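Local coordinates for maternal effect protein oskar (Drosophila melanogaster, PDB 5A4A) that binds RNA through its SGNH hydrolase-like OSK domain and acts as an inducer of the Drosophila germline, at residues Ser59-Arg67 / Ile85-Lys94; Val116-Pro124 / Leu152-Ile162. All blocks are in the same frame, centred on the assembly; numbering follows the deposited sequence.

Contact 1: residues Ser59-Arg67 / Ile85-Lys94; sequences SGLTINGAR and IGSVDIMRGK. With SO4 (sulfate ion), chain D; SO4 (sulfate ion), chain G.
The guanidinium of Arg92 is sandwiched: Thr62 CG2 lies over one face, 3.3 Å from Arg92 NH1, and O4 of the chain D sulfate over the opposite face, while Arg92 NE donates to O3 of that ion. The Arg67 guanidinium instead meets the chain G sulfate edge-on and in plane, NH1 to O3 and NH2 to O2, both bonds almost straight (178° and 174°). NH1 also reaches Asn64 OD1 from above the carbonyl plane at 3.0 Å; a leucine in place of Arg67 would probably leave this sulfate without its paired donors and the Asn64 amide freer to turn. Between the segments, Asp89 OD1 accepts a hydrogen bond from Ile63 N on its syn lone pair, at 2.9 Å. The other carboxylate oxygen, OD2, forms a salt bridge with Lys94 NZ, and a water bridges both groups to Asn64 N. Ile85 reaches Leu61 O with CD1, at 3.4 Å, because chi1 of -159° swings CG1 away from the backbone N, while CG1 packs against Ile63 CG1 and Ala66 CB. A second water accepts from Gly86 N and Val88 N and donates to Leu61 O, tying the two helix starts. Thr62 N-caps helix 63-71, its OG1 accepting from Gly65 N, and a Schellman motif at Gly93 follows the helix that Gly86 N-caps. Such loop-to-helix turns beyond the strand ends belong to the alpha/beta fold of the SGNH hydrolase clan.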
loop_
_atom_site.group_PDB
_atom_site.type_symbol
_atom_site.label_atom_id
_atom_site.label_comp_id
_atom_site.label_asym_id
_atom_site.label_seq_id
_atom_site.Cartn_x
_atom_site.Cartn_y
_atom_site.Cartn_z
ATOM N N SER A 59 5.510 7.089 -2.547
ATOM C CA SER A 59 5.603 6.691 -3.945
ATOM C C SER A 59 6.772 5.725 -4.152
ATOM O O SER A 59 7.890 5.988 -3.710
ATOM C CB SER A 59 5.795 7.916 -4.851
ATOM O OG SER A 59 5.919 7.503 -6.205
ATOM N N GLY A 60 6.504 4.602 -4.813
ATOM C CA GLY A 60 7.543 3.622 -5.084
ATOM C C GLY A 60 7.909 2.717 -3.918
ATOM O O GLY A 60 8.923 2.012 -3.983
ATOM N N LEU A 61 7.101 2.716 -2.858
ATOM C CA LEU A 61 7.395 1.880 -1.690
ATOM C C LEU A 61 7.180 0.397 -1.998
ATOM O O LEU A 61 6.062 -0.038 -2.263
ATOM C CB LEU A 61 6.533 2.280 -0.484
ATOM C CG LEU A 61 7.014 1.796 0.893
ATOM C CD1 LEU A 61 8.287 2.546 1.331
ATOM C CD2 LEU A 61 5.915 1.924 1.938
ATOM N N THR A 62 8.257 -0.376 -1.964
ATOM C CA THR A 62 8.144 -1.815 -2.116
ATOM C C THR A 62 7.968 -2.441 -0.734
ATOM O O THR A 62 8.012 -1.747 0.290
ATOM C CB THR A 62 9.411 -2.405 -2.738
ATOM O OG1 THR A 62 10.522 -2.064 -1.903
ATOM C CG2 THR A 62 9.646 -1.835 -4.154
ATOM N N ILE A 63 7.807 -3.758 -0.709
ATOM C CA ILE A 63 7.728 -4.475 0.554
ATOM C C ILE A 63 9.018 -4.251 1.349
ATOM O O ILE A 63 8.964 -3.928 2.533
ATOM C CB ILE A 63 7.473 -5.974 0.335
ATOM C CG1 ILE A 63 6.075 -6.193 -0.248
ATOM C CG2 ILE A 63 7.592 -6.739 1.643
ATOM C CD1 ILE A 63 5.908 -7.546 -0.938
ATOM N N ASN A 64 10.168 -4.393 0.695
ATOM C CA ASN A 64 11.448 -4.087 1.343
ATOM C C ASN A 64 11.567 -2.621 1.749
ATOM O O ASN A 64 12.111 -2.304 2.810
ATOM C CB ASN A 64 12.629 -4.512 0.463
ATOM C CG ASN A 64 12.890 -6.000 0.539
ATOM O OD1 ASN A 64 12.228 -6.712 1.292
ATOM N ND2 ASN A 64 13.854 -6.482 -0.245
ATOM N N GLY A 65 11.045 -1.726 0.914
ATOM C CA GLY A 65 10.983 -0.319 1.273
ATOM C C GLY A 65 10.196 -0.102 2.556
ATOM O O GLY A 65 10.573 0.724 3.392
ATOM N N ALA A 66 9.099 -0.844 2.707
ATOM C CA ALA A 66 8.252 -0.731 3.889
ATOM C C ALA A 66 8.999 -1.252 5.115
ATOM O O ALA A 66 8.939 -0.659 6.193
ATOM C CB ALA A 66 6.932 -1.486 3.686
ATOM N N ARG A 67 9.715 -2.358 4.935
ATOM C CA ARG A 67 10.538 -2.931 5.999
ATOM C C ARG A 67 11.540 -1.890 6.499
ATOM O O ARG A 67 11.710 -1.709 7.712
ATOM C CB ARG A 67 11.265 -4.183 5.490
ATOM C CG ARG A 67 10.372 -5.420 5.318
ATOM C CD ARG A 67 11.110 -6.572 4.626
ATOM N NE ARG A 67 12.189 -7.133 5.443
ATOM C CZ ARG A 67 13.170 -7.896 4.965
ATOM N NH1 ARG A 67 13.214 -8.195 3.674
ATOM N NH2 ARG A 67 14.105 -8.369 5.781
ATOM N N ILE A 85 0.540 -3.081 0.293
ATOM C CA ILE A 85 1.922 -3.113 -0.154
ATOM C C ILE A 85 2.154 -4.302 -1.093
ATOM O O ILE A 85 1.610 -5.396 -0.887
ATOM C CB ILE A 85 2.884 -3.135 1.079
ATOM C CG1 ILE A 85 4.292 -2.649 0.723
ATOM C CG2 ILE A 85 2.909 -4.513 1.753
ATOM C CD1 ILE A 85 4.366 -1.160 0.404
ATOM N N GLY A 86 2.945 -4.078 -2.133
ATOM C CA GLY A 86 3.258 -5.131 -3.081
ATOM C C GLY A 86 3.080 -4.740 -4.537
ATOM O O GLY A 86 3.691 -5.362 -5.410
ATOM N N SER A 87 2.231 -3.745 -4.811
ATOM C CA SER A 87 1.997 -3.327 -6.196
ATOM C C SER A 87 3.290 -2.904 -6.872
ATOM O O SER A 87 3.503 -3.220 -8.040
ATOM C CB SER A 87 0.968 -2.189 -6.310
ATOM O OG SER A 87 -0.329 -2.647 -5.980
ATOM N N VAL A 88 4.156 -2.201 -6.141
ATOM C CA VAL A 88 5.404 -1.719 -6.738
ATOM C C VAL A 88 6.329 -2.899 -7.065
ATOM O O VAL A 88 6.910 -2.950 -8.149
ATOM C CB VAL A 88 6.142 -0.701 -5.846
ATOM C CG1 VAL A 88 7.413 -0.204 -6.550
ATOM C CG2 VAL A 88 5.244 0.494 -5.536
ATOM N N ASP A 89 6.447 -3.845 -6.133
ATOM C CA ASP A 89 7.223 -5.065 -6.382
ATOM C C ASP A 89 6.753 -5.760 -7.653
ATOM O O ASP A 89 7.565 -6.192 -8.470
ATOM C CB ASP A 89 7.097 -6.057 -5.222
ATOM C CG ASP A 89 7.654 -5.516 -3.918
ATOM O OD1 ASP A 89 6.972 -4.688 -3.285
ATOM O OD2 ASP A 89 8.759 -5.935 -3.518
ATOM N N ILE A 90 5.437 -5.870 -7.812
ATOM C CA ILE A 90 4.876 -6.556 -8.968
ATOM C C ILE A 90 5.144 -5.760 -10.240
ATOM O O ILE A 90 5.572 -6.326 -11.240
ATOM C CB ILE A 90 3.378 -6.846 -8.785
ATOM C CG1 ILE A 90 3.222 -7.946 -7.727
ATOM C CG2 ILE A 90 2.741 -7.272 -10.109
ATOM C CD1 ILE A 90 1.805 -8.373 -7.450
ATOM N N MET A 91 4.924 -4.451 -10.193
ATOM C CA MET A 91 5.212 -3.599 -11.356
ATOM C C MET A 91 6.692 -3.591 -11.768
ATOM O O MET A 91 7.002 -3.456 -12.955
ATOM C CB MET A 91 4.705 -2.169 -11.128
ATOM C CG MET A 91 3.212 -2.105 -10.882
ATOM S SD MET A 91 2.612 -0.496 -10.339
ATOM C CE MET A 91 2.786 0.391 -11.883
ATOM N N ARG A 92 7.597 -3.724 -10.796
ATOM C CA ARG A 92 9.034 -3.747 -11.083
ATOM C C ARG A 92 9.483 -5.120 -11.560
ATOM O O ARG A 92 10.648 -5.311 -11.913
ATOM C CB ARG A 92 9.865 -3.349 -9.854
ATOM C CG ARG A 92 9.790 -1.879 -9.504
ATOM C CD ARG A 92 10.672 -1.520 -8.304
ATOM N NE ARG A 92 10.479 -0.120 -7.933
ATOM C CZ ARG A 92 11.033 0.479 -6.883
ATOM N NH1 ARG A 92 11.840 -0.193 -6.065
ATOM N NH2 ARG A 92 10.775 1.760 -6.656
ATOM N N GLY A 93 8.564 -6.078 -11.537
ATOM C CA GLY A 93 8.843 -7.414 -12.028
ATOM C C GLY A 93 9.664 -8.262 -11.073
ATOM O O GLY A 93 10.382 -9.161 -11.506
ATOM N N LYS A 94 9.572 -7.986 -9.776
ATOM C CA LYS A 94 10.246 -8.838 -8.800
ATOM C C LYS A 94 9.653 -10.243 -8.870
ATOM O O LYS A 94 8.452 -10.403 -9.099
ATOM C CB LYS A 94 10.148 -8.270 -7.376
ATOM C CG LYS A 94 10.968 -6.995 -7.150
ATOM C CD LYS A 94 11.338 -6.830 -5.675
ATOM C CE LYS A 94 11.813 -5.415 -5.362
ATOM N NZ LYS A 94 12.209 -5.267 -3.927
HETATM S S SO4 D . 11.137 1.377 -10.886
HETATM O O1 SO4 D . 10.848 0.376 -11.911
HETATM O O2 SO4 D . 11.501 2.655 -11.504
HETATM O O3 SO4 D . 9.967 1.534 -10.021
HETATM O O4 SO4 D . 12.257 0.918 -10.070
HETATM S S SO4 G . 16.496 -10.164 3.500
HETATM O O1 SO4 G . 17.657 -9.390 3.061
HETATM O O2 SO4 G . 16.253 -9.883 4.915
HETATM O O3 SO4 G . 15.336 -9.778 2.695
HETATM O O4 SO4 G . 16.736 -11.594 3.324
HETATM O O HOH W 1 4.055 -1.684 -3.140
HETATM O O HOH W 2 10.506 -5.867 -1.799
#

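Contact 2: residues Val116-Pro124 / Leu152-Ile162; sequences VPILTNLAP and LKVIDIHSCLI
Leu119 and Thr120 pair in parallel with Val154 and Ile155, Leu119 N donating to Lys153 O, Leu119 O accepting from Ile155 N at 2.8 Å, and Asn121 N donating to Ile155 O. These strands are the two ends of a beta-alpha-beta unit whose helix, 132-148, covers the Leu119 side of the sheet, as expected of an alpha/beta fold with parallel strands. At the strand start a water links Pro117 O to Lys153 N. Here Leu152 CD1 lies against Pro117 CG, and Leu152 CB meets Leu119 CD2 at 3.9 Å. On the other face Ile118 CG2 touches Ile155 CD1, and helix 192-204 packs on Ile155 and Ile157. Thr120 turns its methyl to Ile155 CB while OG1 bonds to Val83 and Asn84.

Beyond the strands the Asn121 side chain continues the pairing. Its CG sits between backbone N and carbonyl carbon (chi1 64°), which brings the amide across to segment 152-162. OD1 is gripped from opposite faces of its plane by Ile157 N and His158 N, and ND2 donates, in its own amide plane, to Asp156 OD1. The two planar groups are turned 76° apart. Asp156 OD1 also accepts Ser159 N, completing an Asx motif. Farther on, Ala123 CB touches Leu161 CD1 at 3.5 Å, and Pro124 CG rests on Leu161 CB and Ile162 CG2. Leu122 O lies at the edge of the His158 ring, in its plane, 3.1 Å from CD2.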
loop_
_atom_site.group_PDB
_atom_site.type_symbol
_atom_site.label_atom_id
_atom_site.label_comp_id
_atom_site.label_asym_id
_atom_site.label_seq_id
_atom_site.Cartn_x
_atom_site.Cartn_y
_atom_site.Cartn_z
ATOM N N VAL A 116 0.882 -3.809 14.823
ATOM C CA VAL A 116 -0.084 -4.788 14.322
ATOM C C VAL A 116 -0.533 -4.448 12.912
ATOM O O VAL A 116 -1.138 -3.407 12.699
ATOM C CB VAL A 116 -1.335 -4.833 15.214
ATOM C CG1 VAL A 116 -2.269 -5.948 14.760
ATOM C CG2 VAL A 116 -0.946 -5.013 16.685
ATOM N N PRO A 117 -0.252 -5.332 11.938
ATOM C CA PRO A 117 -0.702 -5.050 10.573
ATOM C C PRO A 117 -2.169 -5.404 10.388
ATOM O O PRO A 117 -2.605 -6.468 10.850
ATOM C CB PRO A 117 0.163 -5.982 9.701
ATOM C CG PRO A 117 0.960 -6.846 10.662
ATOM C CD PRO A 117 0.425 -6.634 12.045
ATOM N N ILE A 118 -2.912 -4.496 9.760
ATOM C CA ILE A 118 -4.220 -4.793 9.184
ATOM C C ILE A 118 -4.011 -4.789 7.679
ATOM O O ILE A 118 -3.652 -3.759 7.097
ATOM C CB ILE A 118 -5.279 -3.745 9.601
ATOM C CG1 ILE A 118 -5.555 -3.840 11.111
ATOM C CG2 ILE A 118 -6.576 -3.954 8.815
ATOM C CD1 ILE A 118 -6.360 -2.666 11.678
ATOM N N LEU A 119 -4.166 -5.948 7.046
ATOM C CA LEU A 119 -3.785 -6.080 5.641
ATOM C C LEU A 119 -4.940 -5.761 4.697
ATOM O O LEU A 119 -6.084 -6.102 4.969
ATOM C CB LEU A 119 -3.251 -7.489 5.328
ATOM C CG LEU A 119 -1.961 -7.931 6.033
ATOM C CD1 LEU A 119 -0.927 -6.836 5.960
ATOM C CD2 LEU A 119 -2.218 -8.334 7.477
ATOM N N THR A 120 -4.634 -5.075 3.601
ATOM C CA THR A 120 -5.537 -5.074 2.449
ATOM C C THR A 120 -4.797 -5.850 1.361
ATOM O O THR A 120 -3.564 -5.803 1.290
ATOM C CB THR A 120 -5.860 -3.656 1.939
ATOM O OG1 THR A 120 -4.641 -2.978 1.637
ATOM C CG2 THR A 120 -6.635 -2.831 2.996
ATOM N N ASN A 121 -5.525 -6.561 0.513
ATOM C CA ASN A 121 -4.874 -7.186 -0.627
ATOM C C ASN A 121 -4.700 -6.161 -1.767
ATOM O O ASN A 121 -5.007 -4.978 -1.596
ATOM C CB ASN A 121 -5.573 -8.484 -1.072
ATOM C CG ASN A 121 -6.997 -8.266 -1.572
ATOM O OD1 ASN A 121 -7.459 -7.138 -1.723
ATOM N ND2 ASN A 121 -7.697 -9.363 -1.835
ATOM N N LEU A 122 -4.206 -6.600 -2.912
ATOM C CA LEU A 122 -3.895 -5.639 -3.977
ATOM C C LEU A 122 -5.060 -5.455 -4.937
ATOM O O LEU A 122 -5.629 -6.424 -5.424
ATOM C CB LEU A 122 -2.669 -6.076 -4.767
ATOM C CG LEU A 122 -1.397 -6.313 -3.957
ATOM C CD1 LEU A 122 -0.208 -6.519 -4.895
ATOM C CD2 LEU A 122 -1.159 -5.125 -3.026
ATOM N N ALA A 123 -5.398 -4.202 -5.211
ATOM C CA ALA A 123 -6.327 -3.882 -6.290
ATOM C C ALA A 123 -5.733 -4.320 -7.627
ATOM O O ALA A 123 -4.512 -4.379 -7.783
ATOM C CB ALA A 123 -6.621 -2.369 -6.307
ATOM N N PRO A 124 -6.596 -4.637 -8.601
ATOM C CA PRO A 124 -6.089 -4.916 -9.947
ATOM C C PRO A 124 -5.331 -3.691 -10.466
ATOM O O PRO A 124 -5.700 -2.565 -10.133
ATOM C CB PRO A 124 -7.368 -5.129 -10.765
ATOM C CG PRO A 124 -8.452 -4.434 -9.971
ATOM C CD PRO A 124 -8.068 -4.640 -8.543
ATOM N N LEU A 152 -4.394 -12.585 11.188
ATOM C CA LEU A 152 -4.538 -11.140 11.154
ATOM C C LEU A 152 -5.753 -10.751 10.333
ATOM O O LEU A 152 -6.267 -11.549 9.541
ATOM C CB LEU A 152 -3.269 -10.498 10.568
ATOM C CG LEU A 152 -1.985 -10.783 11.371
ATOM C CD1 LEU A 152 -0.732 -10.364 10.589
ATOM C CD2 LEU A 152 -2.043 -10.068 12.712
ATOM N N LYS A 153 -6.207 -9.517 10.502
ATOM C CA LYS A 153 -7.304 -9.024 9.686
ATOM C C LYS A 153 -6.840 -8.819 8.238
ATOM O O LYS A 153 -5.858 -8.110 7.979
ATOM C CB LYS A 153 -7.858 -7.731 10.274
ATOM C CG LYS A 153 -9.051 -7.170 9.522
ATOM C CD LYS A 153 -10.289 -8.048 9.695
ATOM C CE LYS A 153 -11.497 -7.355 9.061
ATOM N NZ LYS A 153 -12.759 -8.116 9.311
ATOM N N VAL A 154 -7.550 -9.449 7.305
ATOM C CA VAL A 154 -7.250 -9.317 5.885
ATOM C C VAL A 154 -8.474 -8.806 5.140
ATOM O O VAL A 154 -9.534 -9.421 5.171
ATOM C CB VAL A 154 -6.797 -10.655 5.273
ATOM C CG1 VAL A 154 -6.618 -10.501 3.763
ATOM C CG2 VAL A 154 -5.504 -11.130 5.943
ATOM N N ILE A 155 -8.316 -7.665 4.475
ATOM C CA ILE A 155 -9.417 -7.017 3.782
ATOM C C ILE A 155 -9.268 -7.164 2.275
ATOM O O ILE A 155 -8.269 -6.735 1.693
ATOM C CB ILE A 155 -9.461 -5.524 4.158
ATOM C CG1 ILE A 155 -9.606 -5.397 5.678
ATOM C CG2 ILE A 155 -10.580 -4.796 3.411
ATOM C CD1 ILE A 155 -9.470 -3.973 6.197
ATOM N N ASP A 156 -10.274 -7.761 1.644
ATOM C CA ASP A 156 -10.256 -7.953 0.199
ATOM C C ASP A 156 -10.797 -6.704 -0.507
ATOM O O ASP A 156 -12.014 -6.514 -0.615
ATOM C CB ASP A 156 -11.053 -9.221 -0.157
ATOM C CG ASP A 156 -11.356 -9.350 -1.651
ATOM O OD1 ASP A 156 -10.652 -8.756 -2.497
ATOM O OD2 ASP A 156 -12.319 -10.069 -1.979
ATOM N N ILE A 157 -9.892 -5.846 -0.977
ATOM C CA ILE A 157 -10.299 -4.699 -1.794
ATOM C C ILE A 157 -10.300 -5.014 -3.289
ATOM O O ILE A 157 -10.870 -4.263 -4.088
ATOM C CB ILE A 157 -9.421 -3.430 -1.551
ATOM C CG1 ILE A 157 -7.958 -3.682 -1.932
ATOM C CG2 ILE A 157 -9.540 -2.958 -0.099
ATOM C CD1 ILE A 157 -7.126 -2.379 -2.083
ATOM N N HIS A 158 -9.623 -6.097 -3.665
ATOM C CA HIS A 158 -9.534 -6.509 -5.065
ATOM C C HIS A 158 -10.920 -6.721 -5.684
ATOM O O HIS A 158 -11.198 -6.247 -6.780
ATOM C CB HIS A 158 -8.697 -7.790 -5.194
ATOM C CG HIS A 158 -8.420 -8.189 -6.609
ATOM N ND1 HIS A 158 -9.234 -9.056 -7.314
ATOM C CD2 HIS A 158 -7.417 -7.848 -7.456
ATOM C CE1 HIS A 158 -8.749 -9.221 -8.529
ATOM N NE2 HIS A 158 -7.646 -8.501 -8.644
ATOM N N SER A 159 -11.798 -7.414 -4.962
ATOM C CA SER A 159 -13.109 -7.788 -5.498
ATOM C C SER A 159 -14.002 -6.615 -5.903
ATOM O O SER A 159 -14.762 -6.714 -6.870
ATOM C CB SER A 159 -13.852 -8.702 -4.513
ATOM O OG SER A 159 -13.184 -9.947 -4.396
ATOM N N CYS A 160 -13.902 -5.499 -5.188
ATOM C CA CYS A 160 -14.773 -4.364 -5.478
ATOM C C CYS A 160 -14.414 -3.658 -6.786
ATOM O O CYS A 160 -15.186 -2.845 -7.278
ATOM C CB CYS A 160 -14.810 -3.368 -4.311
ATOM S SG CYS A 160 -13.405 -2.217 -4.172
ATOM N N LEU A 161 -13.255 -3.985 -7.353
ATOM C CA LEU A 161 -12.792 -3.328 -8.574
ATOM C C LEU A 161 -12.825 -4.259 -9.794
ATOM O O LEU A 161 -12.332 -3.910 -10.864
ATOM C CB LEU A 161 -11.390 -2.739 -8.364
ATOM C CG LEU A 161 -11.293 -1.591 -7.347
ATOM C CD1 LEU A 161 -9.856 -1.181 -7.100
ATOM C CD2 LEU A 161 -12.090 -0.374 -7.799
ATOM N N ILE A 162 -13.401 -5.443 -9.627
ATOM C CA ILE A 162 -13.613 -6.350 -10.750
ATOM C C ILE A 162 -15.094 -6.677 -10.891
ATOM O O ILE A 162 -15.854 -6.598 -9.922
ATOM C CB ILE A 162 -12.796 -7.651 -10.612
ATOM C CG1 ILE A 162 -13.128 -8.346 -9.291
ATOM C CG2 ILE A 162 -11.294 -7.358 -10.728
ATOM C CD1 ILE A 162 -12.485 -9.707 -9.133
HETATM O O HOH W 3 -4.903 -7.473 12.066
#

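In the fold
The two contacts illustrate how one sheet of an alpha/beta domain carries successive loops beyond its strand ends. Strand 80-84, which leads into contact 1, runs parallel to strand 116-120 of contact 2, so both loops follow neighbouring strands. Their centres lie about 16 Å apart, yet they touch through Leu122: its CD2 comes within 3.5 Å of Ile85 O, and its CD1 is 3.7 Å from Ile90 CD1. Phe141 of helix 132-148 spans both, packing on Ile63 and on Leu122. Both sulfates, probably from the crystallisation liquor, are bound at contact 1, one on Arg92 and the other on Arg67, consistent with a surface there that can bind anions.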